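Local coordinates for proton-dependent oligopeptide transporter family protein (Xanthomonas campestris, PDB 6EI3), which probably carries small peptides across the bacterial membrane, driven by the proton gradient, as a POT-family member of the major facilitator superfamily, at residues V294-Q308 and F479-Y493. Residues are numbered along the deposited sequence; the frame is centred on the assembly and turned at random.
Sequences VIFALVTPFFSLFDQ and FAAFAFLAALAFGLY. With 78M ((2S)-2,3-dihydroxypropyl(7Z)-pentadec-7-enoate), chain O; 78M ((2S)-2,3-dihydroxypropyl(7Z)-pentadec-7-enoate), chain C.
V294 lays CG1 over one face of the Y493 ring, 3.7 Å from its centroid, while its CG2 branch touches the glycerol end of a bound monoacylglycerol. That lipid's O21 lies near the plane of the same ring and shares a hydrogen bond with Y493 OH (2.7 Å). I295 reaches both aromatic neighbours: CG1 meets Y493 CE2, and CG2 lies 3.7 Å from F490 CE2. L298 divides its methyls, CD2 to A489 CB and CD1 to Y493 CB, with CB against F490, whose CG runs anti to the backbone N (chi1 -170°) and carries the ring toward V299 CG2. Residues 294-306 and 479-493, parts of two transmembrane helices of the major facilitator fold, run nearly antiparallel (160°), their axes 8.7 Å apart at closest approach. Helix 281-306 kinks at P301, whose ring sits over one F482 face (CB to centroid 3.9 Å) and on A486 CB. S304 OG approaches the F482 edge but is hydrogen-bonded to G444 O. L305 packs tightly, CD2 only 3.4 Å from A483 CB. Q308 sets NE2 3.4 Å above the centre of the F479 ring, amide and ring planes 71° apart; NE2 also donates to S304 O and OE1 bonds with T312 OG1, which together fix the amide's rotation.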
ATOM      1  N   VAL A 294     -15.196  -3.318   5.186  1.00 35.67           N
ATOM      2  CA  VAL A 294     -14.999  -3.434   6.637  1.00 34.87           C
ATOM      3  C   VAL A 294     -13.746  -4.282   6.934  1.00 36.05           C
ATOM      4  O   VAL A 294     -12.903  -3.852   7.725  1.00 35.39           O
ATOM      5  CB  VAL A 294     -16.254  -3.920   7.402  1.00 39.56           C
ATOM      6  CG1 VAL A 294     -15.962  -4.072   8.896  1.00 39.48           C
ATOM      7  CG2 VAL A 294     -17.409  -2.947   7.196  1.00 40.55           C
ATOM      8  N   ILE A 295     -13.620  -5.462   6.285  1.00 30.53           N
ATOM      9  CA  ILE A 295     -12.450  -6.342   6.412  1.00 29.63           C
ATOM     10  C   ILE A 295     -11.167  -5.543   6.062  1.00 31.91           C
ATOM     11  O   ILE A 295     -10.202  -5.575   6.833  1.00 30.42           O
ATOM     12  CB  ILE A 295     -12.656  -7.624   5.549  1.00 32.21           C
ATOM     13  CG1 ILE A 295     -13.642  -8.577   6.247  1.00 34.10           C
ATOM     14  CG2 ILE A 295     -11.345  -8.350   5.253  1.00 30.11           C
ATOM     15  CD1 ILE A 295     -14.638  -9.255   5.337  1.00 41.37           C
ATOM     16  N   PHE A 296     -11.185  -4.802   4.926  1.00 28.83           N
ATOM     17  CA  PHE A 296     -10.058  -3.959   4.482  1.00 28.27           C
ATOM     18  C   PHE A 296      -9.726  -2.855   5.493  1.00 32.45           C
ATOM     19  O   PHE A 296      -8.558  -2.633   5.770  1.00 31.90           O
ATOM     20  CB  PHE A 296     -10.307  -3.350   3.082  1.00 29.61           C
ATOM     21  CG  PHE A 296     -10.129  -4.272   1.886  1.00 30.12           C
ATOM     22  CD1 PHE A 296      -9.878  -5.635   2.059  1.00 31.23           C
ATOM     23  CD2 PHE A 296     -10.216  -3.779   0.591  1.00 30.46           C
ATOM     24  CE1 PHE A 296      -9.734  -6.484   0.953  1.00 30.94           C
ATOM     25  CE2 PHE A 296     -10.078  -4.632  -0.511  1.00 32.31           C
ATOM     26  CZ  PHE A 296      -9.835  -5.973  -0.322  1.00 29.70           C
ATOM     27  N   ALA A 297     -10.743  -2.201   6.068  1.00 29.69           N
ATOM     28  CA  ALA A 297     -10.548  -1.135   7.073  1.00 30.05           C
ATOM     29  C   ALA A 297      -9.779  -1.660   8.297  1.00 32.05           C
ATOM     30  O   ALA A 297      -8.897  -0.985   8.838  1.00 29.67           O
ATOM     31  CB  ALA A 297     -11.905  -0.562   7.503  1.00 31.35           C
ATOM     32  N   LEU A 298     -10.110  -2.884   8.708  1.00 29.00           N
ATOM     33  CA  LEU A 298      -9.518  -3.565   9.858  1.00 28.98           C
ATOM     34  C   LEU A 298      -8.113  -4.080   9.609  1.00 29.56           C
ATOM     35  O   LEU A 298      -7.409  -4.411  10.562  1.00 29.73           O
ATOM     36  CB  LEU A 298     -10.463  -4.686  10.328  1.00 30.41           C
ATOM     37  CG  LEU A 298     -11.755  -4.197  10.969  1.00 36.14           C
ATOM     38  CD1 LEU A 298     -12.745  -5.343  11.168  1.00 37.97           C
ATOM     39  CD2 LEU A 298     -11.479  -3.491  12.295  1.00 39.90           C
ATOM     40  N   VAL A 299      -7.711  -4.147   8.333  1.00 25.02           N
ATOM     41  CA  VAL A 299      -6.380  -4.549   7.868  1.00 24.39           C
ATOM     42  C   VAL A 299      -5.439  -3.327   7.783  1.00 27.51           C
ATOM     43  O   VAL A 299      -4.225  -3.509   7.811  1.00 27.18           O
ATOM     44  CB  VAL A 299      -6.460  -5.350   6.522  1.00 27.85           C
ATOM     45  CG1 VAL A 299      -5.122  -5.369   5.769  1.00 27.86           C
ATOM     46  CG2 VAL A 299      -6.919  -6.779   6.785  1.00 27.71           C
ATOM     47  N   THR A 300      -5.978  -2.095   7.683  1.00 23.55           N
ATOM     48  CA  THR A 300      -5.141  -0.869   7.569  1.00 23.70           C
ATOM     49  C   THR A 300      -3.998  -0.806   8.629  1.00 27.87           C
ATOM     50  O   THR A 300      -2.904  -0.438   8.228  1.00 26.82           O
ATOM     51  CB  THR A 300      -5.978   0.432   7.544  1.00 30.36           C
ATOM     52  OG1 THR A 300      -6.715   0.564   8.767  1.00 31.21           O
ATOM     53  CG2 THR A 300      -6.913   0.504   6.360  1.00 28.62           C
ATOM     54  N   PRO A 301      -4.157  -1.233   9.925  1.00 26.61           N
ATOM     55  CA  PRO A 301      -3.009  -1.186  10.862  1.00 26.07           C
ATOM     56  C   PRO A 301      -1.870  -2.101  10.436  1.00 30.22           C
ATOM     57  O   PRO A 301      -0.728  -1.806  10.764  1.00 29.72           O
ATOM     58  CB  PRO A 301      -3.629  -1.651  12.177  1.00 28.20           C
ATOM     59  CG  PRO A 301      -5.083  -1.227  12.050  1.00 32.46           C
ATOM     60  CD  PRO A 301      -5.372  -1.666  10.651  1.00 27.87           C
ATOM     61  N   PHE A 302      -2.156  -3.185   9.667  1.00 26.32           N
ATOM     62  CA  PHE A 302      -1.070  -4.033   9.172  1.00 24.72           C
ATOM     63  C   PHE A 302      -0.144  -3.181   8.281  1.00 27.03           C
ATOM     64  O   PHE A 302       1.075  -3.300   8.375  1.00 28.08           O
ATOM     65  CB  PHE A 302      -1.582  -5.285   8.395  1.00 25.18           C
ATOM     66  CG  PHE A 302      -0.442  -5.927   7.630  1.00 25.67           C
ATOM     67  CD1 PHE A 302       0.494  -6.726   8.284  1.00 27.63           C
ATOM     68  CD2 PHE A 302      -0.228  -5.626   6.285  1.00 25.49           C
ATOM     69  CE1 PHE A 302       1.595  -7.257   7.591  1.00 27.58           C
ATOM     70  CE2 PHE A 302       0.871  -6.145   5.604  1.00 27.71           C
ATOM     71  CZ  PHE A 302       1.783  -6.947   6.265  1.00 25.42           C
ATOM     72  N   PHE A 303      -0.722  -2.358   7.401  1.00 23.77           N
ATOM     73  CA  PHE A 303       0.065  -1.514   6.494  1.00 23.70           C
ATOM     74  C   PHE A 303       0.781  -0.390   7.214  1.00 25.70           C
ATOM     75  O   PHE A 303       1.854   0.001   6.759  1.00 24.96           O
ATOM     76  CB  PHE A 303      -0.777  -1.008   5.321  1.00 26.17           C
ATOM     77  CG  PHE A 303      -1.067  -2.136   4.365  1.00 27.13           C
ATOM     78  CD1 PHE A 303      -0.064  -2.651   3.544  1.00 29.64           C
ATOM     79  CD2 PHE A 303      -2.339  -2.694   4.289  1.00 28.82           C
ATOM     80  CE1 PHE A 303      -0.322  -3.729   2.685  1.00 30.17           C
ATOM     81  CE2 PHE A 303      -2.601  -3.766   3.416  1.00 31.34           C
ATOM     82  CZ  PHE A 303      -1.584  -4.294   2.644  1.00 28.69           C
ATOM     83  N   SER A 304       0.242   0.071   8.385  1.00 22.96           N
ATOM     84  CA  SER A 304       0.905   1.060   9.245  1.00 23.44           C
ATOM     85  C   SER A 304       2.225   0.478   9.695  1.00 26.47           C
ATOM     86  O   SER A 304       3.227   1.165   9.699  1.00 27.99           O
ATOM     87  CB  SER A 304       0.071   1.347  10.502  1.00 24.64           C
ATOM     88  OG  SER A 304      -1.190   1.862  10.145  1.00 28.07           O
ATOM     89  N   LEU A 305       2.211  -0.785  10.091  1.00 24.40           N
ATOM     90  CA  LEU A 305       3.379  -1.504  10.590  1.00 26.82           C
ATOM     91  C   LEU A 305       4.299  -1.971   9.468  1.00 30.41           C
ATOM     92  O   LEU A 305       5.523  -1.914   9.595  1.00 30.69           O
ATOM     93  CB  LEU A 305       2.895  -2.700  11.434  1.00 27.90           C
ATOM     94  CG  LEU A 305       2.635  -2.403  12.926  1.00 33.47           C
ATOM     95  CD1 LEU A 305       1.380  -1.554  13.150  1.00 32.66           C
ATOM     96  CD2 LEU A 305       2.475  -3.688  13.706  1.00 35.71           C
ATOM     97  N   PHE A 306       3.711  -2.397   8.355  1.00 25.38           N
ATOM     98  CA  PHE A 306       4.476  -2.916   7.231  1.00 23.71           C
ATOM     99  C   PHE A 306       5.321  -1.846   6.520  1.00 27.34           C
ATOM    100  O   PHE A 306       6.501  -2.086   6.280  1.00 26.03           O
ATOM    101  CB  PHE A 306       3.533  -3.656   6.251  1.00 24.24           C
ATOM    102  CG  PHE A 306       4.245  -4.285   5.079  1.00 25.20           C
ATOM    103  CD1 PHE A 306       5.056  -5.398   5.255  1.00 26.90           C
ATOM    104  CD2 PHE A 306       4.097  -3.766   3.794  1.00 27.48           C
ATOM    105  CE1 PHE A 306       5.734  -5.962   4.168  1.00 28.14           C
ATOM    106  CE2 PHE A 306       4.775  -4.331   2.713  1.00 29.71           C
ATOM    107  CZ  PHE A 306       5.585  -5.429   2.907  1.00 26.57           C
ATOM    108  N   ASP A 307       4.725  -0.686   6.171  1.00 25.03           N
ATOM    109  CA  ASP A 307       5.422   0.373   5.416  1.00 24.43           C
ATOM    110  C   ASP A 307       6.528   1.106   6.214  1.00 27.10           C
ATOM    111  O   ASP A 307       7.408   1.722   5.614  1.00 25.97           O
ATOM    112  CB  ASP A 307       4.417   1.352   4.779  1.00 26.33           C
ATOM    113  CG  ASP A 307       3.817   0.756   3.495  1.00 44.73           C
ATOM    114  OD1 ASP A 307       4.572   0.105   2.729  1.00 45.99           O
ATOM    115  OD2 ASP A 307       2.596   0.927   3.268  1.00 47.46           O
ATOM    116  N   GLN A 308       6.534   0.961   7.543  1.00 22.72           N
ATOM    117  CA  GLN A 308       7.560   1.556   8.406  1.00 21.50           C
ATOM    118  C   GLN A 308       8.916   0.816   8.357  1.00 24.02           C
ATOM    119  O   GLN A 308       9.888   1.301   8.922  1.00 22.82           O
ATOM    120  CB  GLN A 308       7.045   1.698   9.831  1.00 22.27           C
ATOM    121  CG  GLN A 308       6.064   2.840  10.012  1.00 22.40           C
ATOM    122  CD  GLN A 308       5.712   2.971  11.468  1.00 31.47           C
ATOM    123  OE1 GLN A 308       6.469   3.548  12.267  1.00 25.40           O
ATOM    124  NE2 GLN A 308       4.612   2.348  11.864  1.00 21.49           N
ATOM    125  N   PHE A 479       2.741   0.772  18.171  1.00 27.39           N
ATOM    126  CA  PHE A 479       2.317   0.095  16.948  1.00 25.61           C
ATOM    127  C   PHE A 479       2.033  -1.390  17.158  1.00 29.76           C
ATOM    128  O   PHE A 479       1.060  -1.875  16.583  1.00 29.89           O
ATOM    129  CB  PHE A 479       3.280   0.342  15.784  1.00 25.62           C
ATOM    130  CG  PHE A 479       3.040   1.731  15.228  1.00 26.49           C
ATOM    131  CD1 PHE A 479       1.911   2.006  14.462  1.00 28.94           C
ATOM    132  CD2 PHE A 479       3.958   2.755  15.446  1.00 27.55           C
ATOM    133  CE1 PHE A 479       1.690   3.288  13.951  1.00 29.86           C
ATOM    134  CE2 PHE A 479       3.747   4.033  14.918  1.00 29.94           C
ATOM    135  CZ  PHE A 479       2.609   4.294  14.185  1.00 28.33           C
ATOM    136  N   ALA A 480       2.820  -2.089  18.020  1.00 26.91           N
ATOM    137  CA  ALA A 480       2.586  -3.492  18.394  1.00 27.53           C
ATOM    138  C   ALA A 480       1.201  -3.644  19.032  1.00 32.98           C
ATOM    139  O   ALA A 480       0.448  -4.542  18.645  1.00 32.70           O
ATOM    140  CB  ALA A 480       3.638  -3.954  19.388  1.00 28.71           C
ATOM    141  N   ALA A 481       0.862  -2.750  19.988  1.00 31.01           N
ATOM    142  CA  ALA A 481      -0.434  -2.746  20.689  1.00 32.52           C
ATOM    143  C   ALA A 481      -1.587  -2.486  19.703  1.00 35.22           C
ATOM    144  O   ALA A 481      -2.618  -3.144  19.796  1.00 34.47           O
ATOM    145  CB  ALA A 481      -0.439  -1.691  21.790  1.00 33.84           C
ATOM    146  N   PHE A 482      -1.390  -1.526  18.773  1.00 30.49           N
ATOM    147  CA  PHE A 482      -2.340  -1.134  17.731  1.00 29.89           C
ATOM    148  C   PHE A 482      -2.631  -2.333  16.807  1.00 33.03           C
ATOM    149  O   PHE A 482      -3.794  -2.577  16.497  1.00 33.27           O
ATOM    150  CB  PHE A 482      -1.794   0.082  16.945  1.00 30.35           C
ATOM    151  CG  PHE A 482      -2.636   0.670  15.828  1.00 31.04           C
ATOM    152  CD1 PHE A 482      -4.018   0.799  15.963  1.00 33.42           C
ATOM    153  CD2 PHE A 482      -2.041   1.133  14.656  1.00 32.43           C
ATOM    154  CE1 PHE A 482      -4.789   1.375  14.946  1.00 34.44           C
ATOM    155  CE2 PHE A 482      -2.811   1.724  13.643  1.00 34.40           C
ATOM    156  CZ  PHE A 482      -4.178   1.843  13.795  1.00 32.60           C
ATOM    157  N   ALA A 483      -1.597  -3.119  16.449  1.00 28.73           N
ATOM    158  CA  ALA A 483      -1.767  -4.317  15.621  1.00 28.38           C
ATOM    159  C   ALA A 483      -2.508  -5.410  16.393  1.00 33.57           C
ATOM    160  O   ALA A 483      -3.371  -6.072  15.821  1.00 33.54           O
ATOM    161  CB  ALA A 483      -0.428  -4.844  15.151  1.00 27.53           C
ATOM    162  N   PHE A 484      -2.183  -5.600  17.684  1.00 31.28           N
ATOM    163  CA  PHE A 484      -2.865  -6.607  18.520  1.00 31.92           C
ATOM    164  C   PHE A 484      -4.348  -6.288  18.665  1.00 36.40           C
ATOM    165  O   PHE A 484      -5.178  -7.201  18.575  1.00 36.41           O
ATOM    166  CB  PHE A 484      -2.180  -6.749  19.890  1.00 34.02           C
ATOM    167  CG  PHE A 484      -0.802  -7.375  19.823  1.00 34.75           C
ATOM    168  CD1 PHE A 484      -0.558  -8.481  19.011  1.00 36.33           C
ATOM    169  CD2 PHE A 484       0.224  -6.925  20.651  1.00 37.44           C
ATOM    170  CE1 PHE A 484       0.710  -9.080  18.968  1.00 37.64           C
ATOM    171  CE2 PHE A 484       1.491  -7.526  20.615  1.00 40.22           C
ATOM    172  CZ  PHE A 484       1.729  -8.593  19.765  1.00 37.67           C
ATOM    173  N   LEU A 485      -4.672  -4.979  18.861  1.00 32.47           N
ATOM    174  CA  LEU A 485      -6.048  -4.509  18.984  0.50 32.79           C
ATOM    175  C   LEU A 485      -6.778  -4.734  17.651  1.00 35.28           C
ATOM    176  O   LEU A 485      -7.945  -5.131  17.644  1.00 34.56           O
ATOM    177  CB  LEU A 485      -6.057  -3.017  19.372  0.50 33.08           C
ATOM    178  CG  LEU A 485      -7.416  -2.354  19.648  0.50 39.18           C
ATOM    179  CD1 LEU A 485      -8.009  -2.809  20.982  0.50 41.10           C
ATOM    180  CD2 LEU A 485      -7.279  -0.852  19.665  0.50 43.04           C
ATOM    181  N   ALA A 486      -6.076  -4.484  16.527  1.00 31.68           N
ATOM    182  CA  ALA A 486      -6.617  -4.660  15.177  1.00 31.26           C
ATOM    183  C   ALA A 486      -6.876  -6.125  14.926  1.00 33.83           C
ATOM    184  O   ALA A 486      -7.932  -6.444  14.401  1.00 33.65           O
ATOM    185  CB  ALA A 486      -5.649  -4.124  14.140  1.00 30.85           C
ATOM    186  N   ALA A 487      -5.946  -7.021  15.340  1.00 29.85           N
ATOM    187  CA  ALA A 487      -6.087  -8.475  15.189  1.00 30.30           C
ATOM    188  C   ALA A 487      -7.334  -8.948  15.921  1.00 36.47           C
ATOM    189  O   ALA A 487      -8.100  -9.744  15.376  1.00 36.23           O
ATOM    190  CB  ALA A 487      -4.867  -9.184  15.751  1.00 30.69           C
ATOM    191  N   LEU A 488      -7.549  -8.420  17.143  1.00 34.54           N
ATOM    192  CA  LEU A 488      -8.706  -8.736  17.967  1.00 34.83           C
ATOM    193  C   LEU A 488      -9.995  -8.264  17.281  1.00 37.33           C
ATOM    194  O   LEU A 488     -10.921  -9.057  17.168  1.00 35.82           O
ATOM    195  CB  LEU A 488      -8.561  -8.142  19.401  1.00 36.07           C
ATOM    196  CG  LEU A 488      -9.775  -8.305  20.335  1.00 42.81           C
ATOM    197  CD1 LEU A 488     -10.031  -9.768  20.681  1.00 43.50           C
ATOM    198  CD2 LEU A 488      -9.614  -7.469  21.609  1.00 46.18           C
ATOM    199  N   ALA A 489     -10.040  -6.998  16.801  1.00 34.69           N
ATOM    200  CA  ALA A 489     -11.233  -6.442  16.135  1.00 34.97           C
ATOM    201  C   ALA A 489     -11.516  -7.204  14.842  1.00 36.38           C
ATOM    202  O   ALA A 489     -12.655  -7.598  14.611  1.00 35.99           O
ATOM    203  CB  ALA A 489     -11.056  -4.956  15.865  1.00 35.41           C
ATOM    204  N   PHE A 490     -10.468  -7.494  14.051  1.00 31.61           N
ATOM    205  CA  PHE A 490     -10.591  -8.293  12.826  1.00 30.14           C
ATOM    206  C   PHE A 490     -11.205  -9.672  13.133  1.00 32.36           C
ATOM    207  O   PHE A 490     -12.148 -10.077  12.475  1.00 30.67           O
ATOM    208  CB  PHE A 490      -9.224  -8.464  12.125  1.00 30.23           C
ATOM    209  CG  PHE A 490      -9.321  -9.058  10.736  1.00 30.10           C
ATOM    210  CD1 PHE A 490      -9.429 -10.431  10.554  1.00 32.55           C
ATOM    211  CD2 PHE A 490      -9.303  -8.243   9.613  1.00 31.72           C
ATOM    212  CE1 PHE A 490      -9.552 -10.977   9.271  1.00 33.21           C
ATOM    213  CE2 PHE A 490      -9.410  -8.787   8.331  1.00 33.72           C
ATOM    214  CZ  PHE A 490      -9.524 -10.154   8.168  1.00 32.12           C
ATOM    215  N   GLY A 491     -10.651 -10.364  14.118  1.00 31.20           N
ATOM    216  CA  GLY A 491     -11.075 -11.705  14.515  1.00 32.61           C
ATOM    217  C   GLY A 491     -12.517 -11.796  14.954  1.00 40.27           C
ATOM    218  O   GLY A 491     -13.194 -12.791  14.654  1.00 40.20           O
ATOM    219  N   LEU A 492     -12.999 -10.757  15.673  1.00 38.92           N
ATOM    220  CA  LEU A 492     -14.386 -10.724  16.149  1.00 41.17           C
ATOM    221  C   LEU A 492     -15.337 -10.488  14.980  1.00 42.45           C
ATOM    222  O   LEU A 492     -16.400 -11.099  14.929  1.00 42.40           O
ATOM    223  CB  LEU A 492     -14.580  -9.687  17.271  1.00 42.64           C
ATOM    224  CG  LEU A 492     -13.847  -9.981  18.605  1.00 48.60           C
ATOM    225  CD1 LEU A 492     -13.716  -8.715  19.445  1.00 49.00           C
ATOM    226  CD2 LEU A 492     -14.560 -11.064  19.411  1.00 53.20           C
ATOM    227  N   TYR A 493     -14.924  -9.650  14.014  1.00 37.46           N
ATOM    228  CA  TYR A 493     -15.702  -9.394  12.800  1.00 37.51           C
ATOM    229  C   TYR A 493     -15.726 -10.672  11.915  1.00 40.06           C
ATOM    230  O   TYR A 493     -16.793 -11.077  11.457  1.00 39.04           O
ATOM    231  CB  TYR A 493     -15.148  -8.185  12.013  1.00 37.41           C
ATOM    232  CG  TYR A 493     -16.001  -7.856  10.806  1.00 39.86           C
ATOM    233  CD1 TYR A 493     -17.188  -7.133  10.940  1.00 43.69           C
ATOM    234  CD2 TYR A 493     -15.689  -8.366   9.547  1.00 39.53           C
ATOM    235  CE1 TYR A 493     -18.011  -6.883   9.841  1.00 45.26           C
ATOM    236  CE2 TYR A 493     -16.506  -8.127   8.444  1.00 40.26           C
ATOM    237  CZ  TYR A 493     -17.651  -7.364   8.590  1.00 50.45           C
ATOM    238  OH  TYR A 493     -18.436  -7.130   7.489  1.00 54.63           O
TER
HETATM  239  O21 78M O 614     -20.879  -6.207   8.263  1.00 83.47           O
HETATM  240  C20 78M O 614     -21.123  -5.223   7.270  1.00 84.03           C
HETATM  241  C18 78M O 614     -20.932  -3.830   7.821  1.00 85.43           C
HETATM  242  O19 78M O 614     -21.807  -3.615   8.931  1.00 87.76           O
HETATM  243  C17 78M O 614     -21.158  -2.762   6.781  1.00 86.92           C
HETATM  244  O2  78M O 614     -20.516  -1.569   7.290  1.00 88.32           O
HETATM  245  C1  78M O 614     -20.299  -0.558   6.440  1.00 89.09           C
HETATM  246  O1  78M O 614     -20.745  -0.507   5.322  1.00 89.50           O
HETATM  247  C2  78M O 614     -19.420   0.491   7.056  1.00 89.28           C
HETATM  248  C3  78M O 614     -18.101   0.677   6.318  1.00 88.35           C
HETATM  249  C4  78M O 614     -16.919   0.884   7.256  1.00 88.15           C
HETATM  250  C5  78M O 614     -16.254   2.247   7.156  1.00 88.50           C
HETATM  251  C6  78M O 614     -15.285   2.408   5.978  1.00 88.16           C
HETATM  252  C7  78M O 614     -13.854   2.352   6.408  1.00 87.45           C
HETATM  253  C8  78M O 614     -12.992   3.355   6.427  1.00 86.93           C
HETATM  254  C9  78M O 614     -11.559   3.280   6.868  1.00 85.51           C
HETATM  255  C10 78M O 614     -11.426   3.530   8.374  1.00 86.00           C
HETATM  256  C11 78M O 614     -10.539   2.538   9.106  1.00 84.24           C
HETATM  257  C12 78M O 614     -10.965   2.304  10.551  1.00 83.89           C
HETATM  258  C13 78M O 614     -10.220   1.197  11.286  1.00 81.29           C
HETATM  259  C15 78M O 614      -8.301   0.590  12.792  1.00 77.48           C
HETATM  260  C14 78M O 614      -8.856   1.593  11.820  1.00 78.32           C
HETATM  261  O21 78M C 602     -12.317 -19.701  15.904  1.00 98.34           O
HETATM  262  C20 78M C 602     -12.770 -18.365  16.085  1.00 97.54           C
HETATM  263  C18 78M C 602     -11.925 -17.639  17.106  1.00 96.85           C
HETATM  264  O19 78M C 602     -12.036 -18.291  18.376  1.00 99.14           O
HETATM  265  C17 78M C 602     -12.302 -16.183  17.250  1.00 95.67           C
HETATM  266  O2  78M C 602     -11.321 -15.645  18.170  1.00 93.58           O
HETATM  267  C1  78M C 602     -11.033 -14.338  18.110  1.00 88.61           C
HETATM  268  O1  78M C 602     -11.536 -13.573  17.331  1.00 88.48           O
HETATM  269  C2  78M C 602     -10.019 -13.958  19.150  1.00 83.99           C
HETATM  270  C3  78M C 602      -9.013 -12.907  18.701  1.00 77.84           C
HETATM  271  C4  78M C 602      -8.005 -13.422  17.682  1.00 72.76           C
HETATM  272  C5  78M C 602      -6.543 -13.329  18.104  1.00 68.93           C
HETATM  273  C6  78M C 602      -5.990 -11.908  18.176  1.00 66.05           C
HETATM  274  C7  78M C 602      -4.539 -11.858  18.542  1.00 65.60           C
HETATM  275  C8  78M C 602      -4.003 -11.462  19.688  1.00 67.92           C
HETATM  276  C9  78M C 602      -4.721 -10.990  20.921  1.00 71.48           C
HETATM  277  C10 78M C 602      -4.663  -9.478  21.099  1.00 72.11           C
HETATM  278  C11 78M C 602      -5.473  -8.961  22.284  1.00 73.32           C
HETATM  279  C12 78M C 602      -5.468  -7.442  22.451  1.00 73.55           C
HETATM  280  C13 78M C 602      -4.234  -6.863  23.141  1.00 72.12           C
HETATM  281  C15 78M C 602      -2.875  -4.801  23.674  1.00 68.87           C
HETATM  282  C14 78M C 602      -4.194  -5.345  23.175  1.00 70.27           C